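Local coordinates for iron uptake protein A2 (Synechocystis sp., PDB 2VOZ), which binds ferric iron in the periplasm and probably hands it to an ABC transporter for import into the cell, at residues A49-V57 and A277-L285; S146-P154 and W189-F197. One frame throughout, in Å; residues are numbered along the deposited sequence.

Interaction 1 (A49-V57 and A277-L285); sequences ALYDAFGEV and AAIAFLEYL
Tyr284 OH is gripped by two partners: it donates to Leu50 O over a very short 2.5 Å, and it is hydrogen-bonded to Tyr293 OH of the second subunit. The bond joins two helices, 49-54 and 277-285, that cross at 130° with their axes 10.8 Å apart on the alpha/beta fold of a periplasmic binding protein lobe. Tyr51, Phe54, Phe281 and Tyr284 form an aromatic cluster between them. Phe54 is a knob in a hole made by Ala277, Ala280, Phe281 and Tyr284. Its CG lies anti to the backbone N (chi1 178°), which sends the ring out to the opposite helix until Phe54 CZ comes 3.4 Å from Ala277 O. Phe281 turns its edge to one face of Phe54, an edge-to-face pair with planes at 80° and Phe281 CD1 3.8 Å from Phe54 CD2; Phe281 CB makes a CH-pi contact over that ring. In a second CH-pi contact, Phe54 CB sits over a face of Tyr284, 4.2 Å from the ring centroid. Swapping Phe54 for an alanine would probably open a gap among Ala277, Ala280 and Phe281 and strip the Phe281 edge of its aromatic face, although the CB over Tyr284 would remain. Strand 35-40 borders the contact: Leu38 touches Tyr51 and Val57, Ile36 touches Phe281. At the far end of its ring, Phe281 CZ rests 3.6 Å from Tyr51 CE1, and Phe281 CE1 lies 4.1 Å from Val57 CG2.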
ATOM      1  N   ALA B  49     -10.847   9.470   1.985  1.00 14.03           N
ATOM      2  CA  ALA B  49     -11.192  10.880   1.920  1.00 11.87           C
ATOM      3  C   ALA B  49     -12.724  11.046   2.001  1.00 11.62           C
ATOM      4  O   ALA B  49     -13.222  12.043   2.518  1.00 10.87           O
ATOM      5  CB  ALA B  49     -10.640  11.532   0.650  1.00 12.63           C
ATOM      6  N   LEU B  50     -13.465  10.044   1.501  1.00 10.93           N
ATOM      7  CA  LEU B  50     -14.919  10.110   1.585  1.00 12.29           C
ATOM      8  C   LEU B  50     -15.336  10.070   3.052  1.00 11.93           C
ATOM      9  O   LEU B  50     -16.192  10.822   3.453  1.00 13.19           O
ATOM     10  CB  LEU B  50     -15.564   8.970   0.796  1.00 13.26           C
ATOM     11  CG  LEU B  50     -15.156   8.860  -0.665  1.00 15.37           C
ATOM     12  CD1 LEU B  50     -15.886   7.651  -1.306  1.00 17.84           C
ATOM     13  CD2 LEU B  50     -15.464  10.172  -1.453  1.00 15.80           C
ATOM     14  N   TYR B  51     -14.676   9.223   3.849  1.00 12.21           N
ATOM     15  CA  TYR B  51     -15.020   9.109   5.251  1.00 12.29           C
ATOM     16  C   TYR B  51     -14.555  10.299   6.057  1.00 12.06           C
ATOM     17  O   TYR B  51     -15.273  10.768   6.914  1.00 10.69           O
ATOM     18  CB  TYR B  51     -14.443   7.838   5.851  1.00 13.01           C
ATOM     19  CG  TYR B  51     -14.996   6.588   5.244  1.00 14.13           C
ATOM     20  CD1 TYR B  51     -16.250   6.578   4.624  1.00 15.01           C
ATOM     21  CD2 TYR B  51     -14.280   5.402   5.318  1.00 15.22           C
ATOM     22  CE1 TYR B  51     -16.767   5.404   4.056  1.00 16.41           C
ATOM     23  CE2 TYR B  51     -14.786   4.218   4.774  1.00 17.05           C
ATOM     24  CZ  TYR B  51     -16.017   4.227   4.147  1.00 16.28           C
ATOM     25  OH  TYR B  51     -16.497   3.043   3.598  1.00 16.91           O
ATOM     26  N   ASP B  52     -13.350  10.802   5.783  1.00 12.39           N
ATOM     27  CA  ASP B  52     -12.847  11.975   6.491  1.00 13.04           C
ATOM     28  C   ASP B  52     -13.735  13.191   6.345  1.00 12.57           C
ATOM     29  O   ASP B  52     -13.857  14.003   7.280  1.00 13.53           O
ATOM     30  CB  ASP B  52     -11.447  12.334   6.004  1.00 13.13           C
ATOM     31  CG  ASP B  52     -10.377  11.626   6.792  1.00 17.56           C
ATOM     32  OD1 ASP B  52     -10.692  10.574   7.415  1.00 19.85           O
ATOM     33  OD2 ASP B  52      -9.218  12.103   6.796  1.00 16.56           O
ATOM     34  N   ALA B  53     -14.344  13.340   5.173  1.00 11.99           N
ATOM     35  CA  ALA B  53     -15.254  14.466   4.970  1.00 12.12           C
ATOM     36  C   ALA B  53     -16.421  14.400   5.956  1.00 13.24           C
ATOM     37  O   ALA B  53     -16.988  15.421   6.316  1.00 13.39           O
ATOM     38  CB  ALA B  53     -15.774  14.544   3.533  1.00 13.31           C
ATOM     39  N   PHE B  54     -16.800  13.188   6.360  1.00 12.31           N
ATOM     40  CA  PHE B  54     -17.880  13.047   7.334  1.00 11.47           C
ATOM     41  C   PHE B  54     -17.435  13.375   8.773  1.00 12.01           C
ATOM     42  O   PHE B  54     -18.110  14.118   9.508  1.00 12.37           O
ATOM     43  CB  PHE B  54     -18.406  11.626   7.289  1.00 12.79           C
ATOM     44  CG  PHE B  54     -19.480  11.385   8.290  1.00 11.67           C
ATOM     45  CD1 PHE B  54     -20.752  11.910   8.081  1.00 14.48           C
ATOM     46  CD2 PHE B  54     -19.194  10.687   9.470  1.00 14.16           C
ATOM     47  CE1 PHE B  54     -21.769  11.713   9.027  1.00 14.75           C
ATOM     48  CE2 PHE B  54     -20.199  10.477  10.434  1.00 13.43           C
ATOM     49  CZ  PHE B  54     -21.486  11.010  10.201  1.00 14.57           C
ATOM     50  N   GLY B  55     -16.321  12.788   9.197  1.00 11.56           N
ATOM     51  CA  GLY B  55     -15.886  12.936  10.569  1.00 13.18           C
ATOM     52  C   GLY B  55     -14.898  11.846  10.878  1.00 14.88           C
ATOM     53  O   GLY B  55     -14.087  11.481  10.010  1.00 14.51           O
ATOM     54  N   GLU B  56     -14.957  11.336  12.109  1.00 14.77           N
ATOM     55  CA  GLU B  56     -13.988  10.336  12.552  1.00 16.27           C
ATOM     56  C   GLU B  56     -14.643   8.987  12.390  1.00 16.27           C
ATOM     57  O   GLU B  56     -15.495   8.594  13.186  1.00 17.74           O
ATOM     58  CB  GLU B  56     -13.569  10.591  14.011  1.00 15.63           C
ATOM     59  CG  GLU B  56     -12.633   9.554  14.572  1.00 21.42           C
ATOM     60  N   VAL B  57     -14.263   8.297  11.324  1.00 16.24           N
ATOM     61  CA  VAL B  57     -14.836   7.002  11.016  1.00 16.25           C
ATOM     62  C   VAL B  57     -13.774   5.972  11.374  1.00 16.66           C
ATOM     63  O   VAL B  57     -12.758   5.799  10.657  1.00 17.10           O
ATOM     64  CB  VAL B  57     -15.230   6.891   9.505  1.00 16.58           C
ATOM     65  CG1 VAL B  57     -15.719   5.508   9.179  1.00 17.51           C
ATOM     66  CG2 VAL B  57     -16.322   7.892   9.140  1.00 15.13           C
ATOM     67  N   ALA B 277     -25.258   9.730  14.850  1.00 12.77           N
ATOM     68  CA  ALA B 277     -24.139   9.875  13.912  1.00 12.44           C
ATOM     69  C   ALA B 277     -24.197   8.785  12.854  1.00 11.61           C
ATOM     70  O   ALA B 277     -23.857   9.010  11.684  1.00 10.95           O
ATOM     71  CB  ALA B 277     -22.810   9.867  14.642  1.00 13.82           C
ATOM     72  N   ALA B 278     -24.629   7.585  13.264  1.00 10.80           N
ATOM     73  CA  ALA B 278     -24.719   6.442  12.329  1.00 10.45           C
ATOM     74  C   ALA B 278     -25.751   6.725  11.231  1.00 10.66           C
ATOM     75  O   ALA B 278     -25.499   6.539  10.038  1.00 10.01           O
ATOM     76  CB  ALA B 278     -25.081   5.130  13.111  1.00 11.02           C
ATOM     77  N   ILE B 279     -26.897   7.259  11.645  1.00 10.32           N
ATOM     78  CA  ILE B 279     -27.921   7.625  10.684  1.00 11.09           C
ATOM     79  C   ILE B 279     -27.401   8.737   9.794  1.00 10.07           C
ATOM     80  O   ILE B 279     -27.573   8.686   8.570  1.00 10.80           O
ATOM     81  CB  ILE B 279     -29.247   7.994  11.391  1.00 10.78           C
ATOM     82  CG1 ILE B 279     -29.803   6.737  12.108  1.00 10.00           C
ATOM     83  CG2 ILE B 279     -30.244   8.698  10.411  1.00 12.12           C
ATOM     84  CD1 ILE B 279     -30.933   7.075  13.030  1.00 15.47           C
ATOM     85  N   ALA B 280     -26.718   9.713  10.392  1.00 10.80           N
ATOM     86  CA  ALA B 280     -26.137  10.827   9.633  1.00 10.84           C
ATOM     87  C   ALA B 280     -25.129  10.316   8.586  1.00 10.84           C
ATOM     88  O   ALA B 280     -25.045  10.840   7.471  1.00 10.50           O
ATOM     89  CB  ALA B 280     -25.467  11.824  10.588  1.00 11.30           C
ATOM     90  N   PHE B 281     -24.388   9.289   8.970  1.00  9.84           N
ATOM     91  CA  PHE B 281     -23.424   8.689   8.087  1.00 10.21           C
ATOM     92  C   PHE B 281     -24.148   8.039   6.906  1.00  9.06           C
ATOM     93  O   PHE B 281     -23.744   8.255   5.764  1.00 10.25           O
ATOM     94  CB  PHE B 281     -22.557   7.660   8.803  1.00  9.60           C
ATOM     95  CG  PHE B 281     -21.559   7.023   7.895  1.00 10.62           C
ATOM     96  CD1 PHE B 281     -20.429   7.737   7.490  1.00 12.28           C
ATOM     97  CD2 PHE B 281     -21.758   5.736   7.422  1.00 12.08           C
ATOM     98  CE1 PHE B 281     -19.487   7.170   6.661  1.00 14.08           C
ATOM     99  CE2 PHE B 281     -20.793   5.156   6.560  1.00 12.83           C
ATOM    100  CZ  PHE B 281     -19.691   5.884   6.180  1.00 11.49           C
ATOM    101  N   LEU B 282     -25.206   7.262   7.155  1.00  8.04           N
ATOM    102  CA  LEU B 282     -25.980   6.655   6.039  1.00  8.58           C
ATOM    103  C   LEU B 282     -26.513   7.726   5.115  1.00  7.87           C
ATOM    104  O   LEU B 282     -26.422   7.607   3.892  1.00  9.24           O
ATOM    105  CB  LEU B 282     -27.147   5.777   6.537  1.00  9.06           C
ATOM    106  CG  LEU B 282     -26.759   4.529   7.348  1.00 11.81           C
ATOM    107  CD1 LEU B 282     -28.059   3.869   7.731  1.00 13.83           C
ATOM    108  CD2 LEU B 282     -25.835   3.600   6.527  1.00 15.16           C
ATOM    109  N   GLU B 283     -27.010   8.816   5.685  1.00  8.68           N
ATOM    110  CA  GLU B 283     -27.480   9.953   4.857  1.00  9.40           C
ATOM    111  C   GLU B 283     -26.372  10.537   3.999  1.00  9.94           C
ATOM    112  O   GLU B 283     -26.582  10.880   2.808  1.00 10.21           O
ATOM    113  CB  GLU B 283     -28.143  11.050   5.720  1.00 10.54           C
ATOM    114  CG  GLU B 283     -29.432  10.498   6.346  1.00  9.59           C
ATOM    115  CD  GLU B 283     -30.095  11.403   7.391  1.00 13.76           C
ATOM    116  OE1 GLU B 283     -29.483  12.410   7.841  1.00 16.42           O
ATOM    117  OE2 GLU B 283     -31.246  11.063   7.761  1.00 16.42           O
ATOM    118  N   TYR B 284     -25.197  10.678   4.602  1.00  9.68           N
ATOM    119  CA  TYR B 284     -24.043  11.168   3.884  1.00  9.87           C
ATOM    120  C   TYR B 284     -23.663  10.241   2.720  1.00  9.60           C
ATOM    121  O   TYR B 284     -23.420  10.715   1.620  1.00 10.35           O
ATOM    122  CB  TYR B 284     -22.870  11.364   4.847  1.00 10.30           C
ATOM    123  CG  TYR B 284     -21.556  11.601   4.140  1.00 10.12           C
ATOM    124  CD1 TYR B 284     -21.287  12.829   3.506  1.00 11.46           C
ATOM    125  CD2 TYR B 284     -20.570  10.592   4.135  1.00 11.45           C
ATOM    126  CE1 TYR B 284     -20.080  13.036   2.854  1.00 11.07           C
ATOM    127  CE2 TYR B 284     -19.340  10.800   3.478  1.00  9.42           C
ATOM    128  CZ  TYR B 284     -19.109  12.030   2.868  1.00 11.10           C
ATOM    129  OH  TYR B 284     -17.874  12.200   2.232  1.00 13.63           O
ATOM    130  N   LEU B 285     -23.615   8.928   2.956  1.00 10.25           N
ATOM    131  CA  LEU B 285     -23.279   7.998   1.894  1.00 10.86           C
ATOM    132  C   LEU B 285     -24.273   8.069   0.731  1.00 11.63           C
ATOM    133  O   LEU B 285     -23.938   7.666  -0.385  1.00 11.73           O
ATOM    134  CB  LEU B 285     -23.290   6.578   2.455  1.00 13.12           C
ATOM    135  CG  LEU B 285     -22.085   6.054   3.222  1.00 15.32           C
ATOM    136  CD1 LEU B 285     -22.251   4.549   3.330  1.00 16.53           C
ATOM    137  CD2 LEU B 285     -20.770   6.377   2.516  1.00 16.27           C
TER

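Interaction 2 (S146-P154 and W189-F197); sequences STYEALADP and WLQGLVGNF
Asn196 ND2 spends its two N-H bonds on backbone carbonyls of the 146-154 loop, reaching Leu151 O and Asp153 O at 2.9 Å each. Leu151 O lies in the amide plane, with an N-H...O angle of 156°; Asp153 O is tilted from that plane and its bond is more bent. Asn196 CG, anti to its carbonyl carbon (chi1 -75°), turns the amide toward the loop. The indole meets the same loop further back: Trp189 NE1 donates to Tyr148 O at 2.9 Å from above the carbonyl plane, while Leu151 N reaches that oxygen from the opposite face. Ala152 CB packs 3.7 Å from Trp189 CD1. Ala152 CA and Gly192 CA are 4.3 Å apart, and a CB on the glycine would clash with that of the alanine. Other polar ends are met by neighbours: Tyr148 OH by Arg131 O and His260 N, Glu149 by Arg177, His181 and Asn251. Thr147 OG1 accepts from Ala150 N, an ST motif at the start of the 3-10 segment 149-152; both lie in the loop between strands 124-136 and 160-161, packed on helix 183-195 of the alpha/beta fold of a periplasmic binding protein.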
ATOM      1  N   SER B 146     -30.288 -13.709 -24.597  1.00 11.35           N
ATOM      2  CA  SER B 146     -31.430 -12.883 -24.186  1.00 12.10           C
ATOM      3  C   SER B 146     -31.513 -12.787 -22.667  1.00 11.80           C
ATOM      4  O   SER B 146     -31.294 -11.732 -22.092  1.00 12.30           O
ATOM      5  CB  SER B 146     -32.759 -13.431 -24.739  1.00 12.09           C
ATOM      6  OG  SER B 146     -32.976 -14.793 -24.418  1.00 11.51           O
ATOM      7  N   THR B 147     -31.810 -13.910 -22.035  1.00 11.19           N
ATOM      8  CA  THR B 147     -32.132 -13.936 -20.603  1.00 10.78           C
ATOM      9  C   THR B 147     -31.285 -14.998 -19.866  1.00  9.98           C
ATOM     10  O   THR B 147     -30.750 -15.908 -20.495  1.00  9.54           O
ATOM     11  CB  THR B 147     -33.615 -14.322 -20.369  1.00 11.58           C
ATOM     12  OG1 THR B 147     -33.850 -15.666 -20.864  1.00 11.72           O
ATOM     13  CG2 THR B 147     -34.562 -13.299 -21.069  1.00 12.85           C
ATOM     14  N   TYR B 148     -31.192 -14.899 -18.542  1.00  9.53           N
ATOM     15  CA  TYR B 148     -30.593 -16.006 -17.765  1.00  9.60           C
ATOM     16  C   TYR B 148     -31.342 -17.272 -18.066  1.00  9.34           C
ATOM     17  O   TYR B 148     -30.735 -18.332 -18.176  1.00 10.41           O
ATOM     18  CB  TYR B 148     -30.665 -15.779 -16.244  1.00  9.53           C
ATOM     19  CG  TYR B 148     -30.172 -14.419 -15.843  1.00  9.04           C
ATOM     20  CD1 TYR B 148     -28.811 -14.142 -15.774  1.00  9.04           C
ATOM     21  CD2 TYR B 148     -31.078 -13.404 -15.549  1.00  8.37           C
ATOM     22  CE1 TYR B 148     -28.362 -12.831 -15.423  1.00  8.39           C
ATOM     23  CE2 TYR B 148     -30.656 -12.101 -15.201  1.00  7.89           C
ATOM     24  CZ  TYR B 148     -29.311 -11.827 -15.144  1.00  9.98           C
ATOM     25  OH  TYR B 148     -28.922 -10.546 -14.813  1.00  9.79           O
ATOM     26  N   GLU B 149     -32.662 -17.133 -18.158  1.00  9.99           N
ATOM     27  CA  GLU B 149     -33.573 -18.280 -18.280  1.00  9.74           C
ATOM     28  C   GLU B 149     -33.250 -19.083 -19.557  1.00 10.53           C
ATOM     29  O   GLU B 149     -33.268 -20.320 -19.554  1.00 10.91           O
ATOM     30  CB  GLU B 149     -35.017 -17.774 -18.264  1.00  9.33           C
ATOM     31  CG  GLU B 149     -35.506 -17.300 -16.840  1.00 10.11           C
ATOM     32  CD  GLU B 149     -35.150 -15.848 -16.489  1.00 13.45           C
ATOM     33  OE1 GLU B 149     -34.271 -15.244 -17.139  1.00 12.39           O
ATOM     34  OE2 GLU B 149     -35.716 -15.304 -15.519  1.00 13.89           O
ATOM     35  N   ALA B 150     -32.878 -18.383 -20.627  1.00  9.73           N
ATOM     36  CA  ALA B 150     -32.637 -19.053 -21.925  1.00  9.82           C
ATOM     37  C   ALA B 150     -31.332 -19.810 -21.962  1.00 10.05           C
ATOM     38  O   ALA B 150     -31.100 -20.606 -22.858  1.00 10.37           O
ATOM     39  CB  ALA B 150     -32.648 -18.013 -23.071  1.00  9.78           C
ATOM     40  N   LEU B 151     -30.450 -19.544 -21.008  1.00  9.90           N
ATOM     41  CA  LEU B 151     -29.197 -20.298 -20.952  1.00 11.15           C
ATOM     42  C   LEU B 151     -29.383 -21.776 -20.565  1.00 11.07           C
ATOM     43  O   LEU B 151     -28.420 -22.557 -20.608  1.00 11.63           O
ATOM     44  CB  LEU B 151     -28.194 -19.634 -20.016  1.00 11.34           C
ATOM     45  CG  LEU B 151     -27.709 -18.245 -20.449  1.00 12.25           C
ATOM     46  CD1 LEU B 151     -26.720 -17.709 -19.426  1.00 13.07           C
ATOM     47  CD2 LEU B 151     -27.075 -18.181 -21.850  1.00 11.53           C
ATOM     48  N   ALA B 152     -30.614 -22.123 -20.214  1.00 11.67           N
ATOM     49  CA  ALA B 152     -31.002 -23.512 -19.935  1.00 12.97           C
ATOM     50  C   ALA B 152     -31.369 -24.261 -21.226  1.00 13.72           C
ATOM     51  O   ALA B 152     -31.549 -25.496 -21.192  1.00 15.05           O
ATOM     52  CB  ALA B 152     -32.175 -23.549 -18.926  1.00 12.88           C
ATOM     53  N   ASP B 153     -31.477 -23.525 -22.340  1.00 12.97           N
ATOM     54  CA  ASP B 153     -31.798 -24.121 -23.657  1.00 14.52           C
ATOM     55  C   ASP B 153     -30.668 -25.099 -24.045  1.00 14.02           C
ATOM     56  O   ASP B 153     -29.476 -24.850 -23.799  1.00 13.19           O
ATOM     57  CB  ASP B 153     -31.948 -23.045 -24.762  1.00 15.45           C
ATOM     58  CG  ASP B 153     -33.174 -22.162 -24.600  1.00 19.15           C
ATOM     59  OD1 ASP B 153     -33.270 -21.172 -25.378  1.00 21.65           O
ATOM     60  OD2 ASP B 153     -34.054 -22.447 -23.740  1.00 21.98           O
ATOM     61  N   PRO B 154     -31.034 -26.235 -24.665  1.00 13.75           N
ATOM     62  CA  PRO B 154     -30.010 -27.254 -24.930  1.00 13.96           C
ATOM     63  C   PRO B 154     -28.892 -26.802 -25.871  1.00 13.85           C
ATOM     64  O   PRO B 154     -27.843 -27.418 -25.884  1.00 14.49           O
ATOM     65  CB  PRO B 154     -30.801 -28.406 -25.553  1.00 14.33           C
ATOM     66  CG  PRO B 154     -32.061 -27.807 -26.052  1.00 13.93           C
ATOM     67  CD  PRO B 154     -32.372 -26.649 -25.124  1.00 14.52           C
ATOM     68  N   TRP B 189     -34.959 -24.667 -14.443  1.00 10.57           N
ATOM     69  CA  TRP B 189     -33.947 -23.770 -15.031  1.00  9.59           C
ATOM     70  C   TRP B 189     -32.552 -24.175 -14.548  1.00  9.67           C
ATOM     71  O   TRP B 189     -31.651 -24.317 -15.375  1.00  9.52           O
ATOM     72  CB  TRP B 189     -34.221 -22.305 -14.662  1.00 10.31           C
ATOM     73  CG  TRP B 189     -33.038 -21.409 -14.986  1.00  9.44           C
ATOM     74  CD1 TRP B 189     -32.595 -21.041 -16.227  1.00 12.95           C
ATOM     75  CD2 TRP B 189     -32.208 -20.736 -14.043  1.00 10.80           C
ATOM     76  NE1 TRP B 189     -31.498 -20.196 -16.114  1.00 12.06           N
ATOM     77  CE2 TRP B 189     -31.245 -19.990 -14.781  1.00 10.00           C
ATOM     78  CE3 TRP B 189     -32.169 -20.698 -12.641  1.00 10.71           C
ATOM     79  CZ2 TRP B 189     -30.252 -19.202 -14.155  1.00 10.43           C
ATOM     80  CZ3 TRP B 189     -31.179 -19.915 -12.017  1.00 12.14           C
ATOM     81  CH2 TRP B 189     -30.244 -19.161 -12.786  1.00 11.64           C
ATOM     82  N   LEU B 190     -32.381 -24.386 -13.228  1.00  9.02           N
ATOM     83  CA  LEU B 190     -31.062 -24.791 -12.687  1.00  9.30           C
ATOM     84  C   LEU B 190     -30.604 -26.105 -13.317  1.00  9.09           C
ATOM     85  O   LEU B 190     -29.444 -26.272 -13.634  1.00  8.89           O
ATOM     86  CB  LEU B 190     -31.084 -24.949 -11.169  1.00  9.16           C
ATOM     87  CG  LEU B 190     -31.258 -23.661 -10.355  1.00  9.86           C
ATOM     88  CD1 LEU B 190     -31.658 -23.981  -8.941  1.00  9.77           C
ATOM     89  CD2 LEU B 190     -29.958 -22.821 -10.441  1.00  8.85           C
ATOM     90  N   GLN B 191     -31.506 -27.072 -13.435  1.00  9.50           N
ATOM     91  CA  GLN B 191     -31.148 -28.339 -14.040  1.00 10.20           C
ATOM     92  C   GLN B 191     -30.581 -28.153 -15.439  1.00 10.05           C
ATOM     93  O   GLN B 191     -29.549 -28.734 -15.774  1.00 11.42           O
ATOM     94  CB  GLN B 191     -32.397 -29.221 -14.147  1.00 10.36           C
ATOM     95  CG  GLN B 191     -32.807 -29.772 -12.785  1.00 12.22           C
ATOM     96  CD  GLN B 191     -34.080 -30.559 -12.902  1.00 12.30           C
ATOM     97  OE1 GLN B 191     -35.027 -30.130 -13.555  1.00 13.46           O
ATOM     98  NE2 GLN B 191     -34.116 -31.715 -12.268  1.00 17.86           N
ATOM     99  N   GLY B 192     -31.260 -27.352 -16.264  1.00 10.02           N
ATOM    100  CA  GLY B 192     -30.786 -27.075 -17.625  1.00 10.64           C
ATOM    101  C   GLY B 192     -29.456 -26.319 -17.658  1.00  9.90           C
ATOM    102  O   GLY B 192     -28.565 -26.641 -18.447  1.00  9.92           O
ATOM    103  N   LEU B 193     -29.332 -25.318 -16.780  1.00  8.93           N
ATOM    104  CA  LEU B 193     -28.098 -24.537 -16.644  1.00  8.56           C
ATOM    105  C   LEU B 193     -26.911 -25.407 -16.268  1.00  9.04           C
ATOM    106  O   LEU B 193     -25.869 -25.391 -16.945  1.00  9.49           O
ATOM    107  CB  LEU B 193     -28.300 -23.451 -15.581  1.00  8.74           C
ATOM    108  CG  LEU B 193     -27.190 -22.396 -15.608  1.00 10.38           C
ATOM    109  CD1 LEU B 193     -27.264 -21.446 -16.838  1.00 11.16           C
ATOM    110  CD2 LEU B 193     -27.301 -21.592 -14.334  1.00  8.85           C
ATOM    111  N   VAL B 194     -27.072 -26.188 -15.196  1.00  9.72           N
ATOM    112  CA  VAL B 194     -26.004 -27.088 -14.734  1.00 10.36           C
ATOM    113  C   VAL B 194     -25.654 -28.107 -15.811  1.00 10.15           C
ATOM    114  O   VAL B 194     -24.475 -28.373 -16.081  1.00 10.54           O
ATOM    115  CB  VAL B 194     -26.398 -27.769 -13.403  1.00 10.21           C
ATOM    116  CG1 VAL B 194     -25.389 -28.864 -13.013  1.00 13.00           C
ATOM    117  CG2 VAL B 194     -26.521 -26.700 -12.323  1.00 11.58           C
ATOM    118  N   GLY B 195     -26.673 -28.641 -16.470  1.00  9.95           N
ATOM    119  CA  GLY B 195     -26.464 -29.551 -17.611  1.00  9.23           C
ATOM    120  C   GLY B 195     -25.664 -28.953 -18.756  1.00 10.41           C
ATOM    121  O   GLY B 195     -25.144 -29.679 -19.581  1.00 10.21           O
ATOM    122  N   ASN B 196     -25.620 -27.618 -18.834  1.00  9.48           N
ATOM    123  CA  ASN B 196     -24.892 -26.914 -19.879  1.00  9.17           C
ATOM    124  C   ASN B 196     -23.489 -26.390 -19.463  1.00  9.17           C
ATOM    125  O   ASN B 196     -22.810 -25.715 -20.277  1.00  8.56           O
ATOM    126  CB  ASN B 196     -25.751 -25.719 -20.365  1.00  8.75           C
ATOM    127  CG  ASN B 196     -26.910 -26.150 -21.256  1.00 10.53           C
ATOM    128  OD1 ASN B 196     -26.897 -27.262 -21.777  1.00 12.70           O
ATOM    129  ND2 ASN B 196     -27.885 -25.266 -21.461  1.00 12.17           N
ATOM    130  N   PHE B 197     -23.038 -26.721 -18.262  1.00  9.39           N
ATOM    131  CA  PHE B 197     -21.754 -26.228 -17.791  1.00  9.92           C
ATOM    132  C   PHE B 197     -20.659 -26.742 -18.697  1.00 10.40           C
ATOM    133  O   PHE B 197     -20.646 -27.912 -19.057  1.00  9.94           O
ATOM    134  CB  PHE B 197     -21.449 -26.703 -16.371  1.00 10.00           C
ATOM    135  CG  PHE B 197     -22.180 -25.941 -15.295  1.00  9.44           C
ATOM    136  CD1 PHE B 197     -22.959 -24.831 -15.585  1.00  8.75           C
ATOM    137  CD2 PHE B 197     -22.071 -26.357 -13.989  1.00 10.47           C
ATOM    138  CE1 PHE B 197     -23.633 -24.106 -14.553  1.00 11.65           C
ATOM    139  CE2 PHE B 197     -22.729 -25.628 -12.939  1.00  9.58           C
ATOM    140  CZ  PHE B 197     -23.507 -24.512 -13.259  1.00 11.52           C
TER

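In the fold
Interactions 1 and 2 lie on opposite sides of the chain's centre, 43 Å apart between centres and about 24 Å between nearest atoms, so they do not touch. In sequence, interaction 2 falls wholly between 49-57 and 277-285, consistent with a two-lobed binding protein whose chain leaves one lobe for the other and then returns to the first. Interaction 1 lies close to two iron ligands: the side chain of Tyr51 is about 5 Å from that of His43 and about 8 Å from that of Tyr44. Interaction 2 is farther from a third, its Tyr148 side chain about 10 Å from that of Tyr169. No iron is bound in this apo form. Only interaction 1 is touched by another subunit.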